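DBF2 kinase activator protein MOB1 (Saccharomyces cerevisiae, PDB 2HJN) binds and activates the protein kinase DBF2, allowing its phosphorylation by CDC15 in late anaphase within the mitotic exit network. Local coordinates at residues V169-L174 with F215-P220. Sequence-based numbering, arbitrary orientation.
Sequences VIQPIL and FELLRP
The backbone carbonyl O of L217 faces the side chain of Q171, whose CG lies 3.5 Å from that O. The modelled amide is probably flipped, so its polar pairing with the carbonyl remains undecided; the aliphatic part packs, with CG 4.1 Å from CB of L217. The backbones are also nearest here, 5.8 Å between CA of Q171 and CA of L217.

L217 contributes the largest share of the buried surface, about a third. Its CG stands beside the backbone N (chi1 -51°), anti to the carbonyl carbon, and from there CD1 reaches CG2 of I170 at 4.3 Å and CD2 of L174 at 3.3 Å. The latter separation is tighter than normal carbon contact, and L174 has a chi2 of 20°, far from a staggered value, so the exact placement of that methyl is doubtful. Next along the chain, CD2 of L218 approaches CB of L174 at 4.5 Å, a looser contact. I166 also touches L217, while C83 of helix 75-97 packs on I170 and L174.

E216, with positive phi (50°), is the C-prime residue of the Schellman motif closing helix 198-214: N of E216 and N of L217 bond back to its last-turn carbonyls. L217 thus belongs to the motif and packs its side chain on helix 165-187, within the largely helical Mob1/phocein fold.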
loop_
_atom_site.group_PDB
_atom_site.type_symbol
_atom_site.label_atom_id
_atom_site.label_comp_id
_atom_site.label_asym_id
_atom_site.label_seq_id
_atom_site.Cartn_x
_atom_site.Cartn_y
_atom_site.Cartn_z
ATOM N N VAL A 169 12.957 -9.740 23.478
ATOM C CA VAL A 169 11.880 -8.933 22.866
ATOM C C VAL A 169 12.048 -8.811 21.355
ATOM O O VAL A 169 11.139 -9.188 20.585
ATOM C CB VAL A 169 11.794 -7.518 23.468
ATOM C CG1 VAL A 169 10.496 -6.807 22.993
ATOM C CG2 VAL A 169 11.803 -7.552 25.023
ATOM N N ILE A 170 13.209 -8.300 20.935
ATOM C CA ILE A 170 13.486 -8.061 19.499
ATOM C C ILE A 170 13.459 -9.361 18.656
ATOM O O ILE A 170 12.725 -9.461 17.631
ATOM C CB ILE A 170 14.796 -7.224 19.288
ATOM C CG1 ILE A 170 14.673 -5.771 19.831
ATOM C CG2 ILE A 170 15.217 -7.220 17.809
ATOM C CD1 ILE A 170 13.712 -4.802 18.972
ATOM N N GLN A 171 14.191 -10.382 19.083
ATOM C CA GLN A 171 14.288 -11.632 18.287
ATOM C C GLN A 171 13.011 -12.401 18.017
ATOM O O GLN A 171 12.786 -12.844 16.877
ATOM C CB GLN A 171 15.401 -12.571 18.801
ATOM C CG GLN A 171 16.717 -12.242 18.166
ATOM C CD GLN A 171 17.863 -13.041 18.729
ATOM O OE1 GLN A 171 18.274 -14.035 18.124
ATOM N NE2 GLN A 171 18.384 -12.631 19.898
ATOM N N PRO A 172 12.161 -12.578 19.057
ATOM C CA PRO A 172 10.826 -13.165 18.863
ATOM C C PRO A 172 9.951 -12.342 17.878
ATOM O O PRO A 172 9.316 -12.929 16.994
ATOM C CB PRO A 172 10.251 -13.173 20.278
ATOM C CG PRO A 172 11.583 -13.240 21.221
ATOM C CD PRO A 172 12.470 -12.314 20.490
ATOM N N ILE A 173 9.976 -11.013 17.993
ATOM C CA ILE A 173 9.237 -10.156 17.075
ATOM C C ILE A 173 9.701 -10.312 15.611
ATOM O O ILE A 173 8.864 -10.463 14.721
ATOM C CB ILE A 173 9.294 -8.630 17.486
ATOM C CG1 ILE A 173 8.519 -8.366 18.794
ATOM C CG2 ILE A 173 8.628 -7.762 16.391
ATOM C CD1 ILE A 173 8.883 -6.926 19.416
ATOM N N LEU A 174 11.013 -10.247 15.362
ATOM C CA LEU A 174 11.580 -10.485 14.012
ATOM C C LEU A 174 11.255 -11.877 13.467
ATOM O O LEU A 174 10.831 -11.998 12.305
ATOM C CB LEU A 174 13.106 -10.202 13.973
ATOM C CG LEU A 174 13.593 -8.761 13.774
ATOM C CD1 LEU A 174 12.610 -7.655 14.089
ATOM C CD2 LEU A 174 14.956 -8.444 14.363
ATOM N N PHE A 215 23.236 -8.042 12.876
ATOM C CA PHE A 215 23.146 -8.186 14.329
ATOM C C PHE A 215 22.922 -9.607 14.808
ATOM O O PHE A 215 22.662 -9.826 15.993
ATOM C CB PHE A 215 22.064 -7.240 14.870
ATOM C CG PHE A 215 22.355 -5.812 14.593
ATOM C CD1 PHE A 215 23.262 -5.106 15.389
ATOM C CD2 PHE A 215 21.773 -5.172 13.495
ATOM C CE1 PHE A 215 23.526 -3.790 15.128
ATOM C CE2 PHE A 215 22.059 -3.853 13.225
ATOM C CZ PHE A 215 22.944 -3.151 14.046
ATOM N N GLU A 216 23.021 -10.562 13.885
ATOM C CA GLU A 216 22.720 -11.987 14.110
ATOM C C GLU A 216 21.374 -12.319 14.775
ATOM O O GLU A 216 21.272 -13.254 15.557
ATOM C CB GLU A 216 23.894 -12.832 14.708
ATOM C CG GLU A 216 25.217 -12.190 15.032
ATOM C CD GLU A 216 26.138 -13.146 15.859
ATOM O OE1 GLU A 216 26.712 -14.106 15.279
ATOM O OE2 GLU A 216 26.263 -12.943 17.098
ATOM N N LEU A 217 20.334 -11.570 14.417
ATOM C CA LEU A 217 19.005 -11.747 14.977
ATOM C C LEU A 217 18.299 -12.985 14.382
ATOM O O LEU A 217 17.541 -13.686 15.067
ATOM C CB LEU A 217 18.175 -10.456 14.759
ATOM C CG LEU A 217 18.862 -9.152 15.230
ATOM C CD1 LEU A 217 18.183 -7.871 14.740
ATOM C CD2 LEU A 217 19.037 -9.117 16.710
ATOM N N LEU A 218 18.559 -13.248 13.109
ATOM C CA LEU A 218 17.950 -14.371 12.400
ATOM C C LEU A 218 19.013 -15.206 11.768
ATOM O O LEU A 218 20.019 -14.692 11.255
ATOM C CB LEU A 218 17.006 -13.905 11.283
ATOM C CG LEU A 218 15.674 -13.279 11.664
ATOM C CD1 LEU A 218 14.858 -13.174 10.380
ATOM C CD2 LEU A 218 14.898 -14.103 12.717
ATOM N N ARG A 219 18.753 -16.501 11.792
ATOM C CA ARG A 219 19.679 -17.473 11.293
ATOM C C ARG A 219 19.005 -18.166 10.119
ATOM O O ARG A 219 17.767 -18.153 10.022
ATOM C CB ARG A 219 20.045 -18.455 12.410
ATOM C CG ARG A 219 18.853 -19.217 12.984
ATOM C CD ARG A 219 19.079 -19.561 14.459
ATOM N NE ARG A 219 20.198 -20.494 14.603
ATOM C CZ ARG A 219 20.097 -21.818 14.500
ATOM N NH1 ARG A 219 18.911 -22.390 14.267
ATOM N NH2 ARG A 219 21.190 -22.565 14.640
ATOM N N PRO A 220 19.819 -18.739 9.211
ATOM C CA PRO A 220 19.373 -19.431 8.001
ATOM C C PRO A 220 18.132 -20.326 8.162
ATOM O O PRO A 220 17.196 -20.221 7.359
ATOM C CB PRO A 220 20.634 -20.211 7.567
ATOM C CG PRO A 220 21.723 -19.285 7.948
ATOM C CD PRO A 220 21.299 -18.713 9.296
#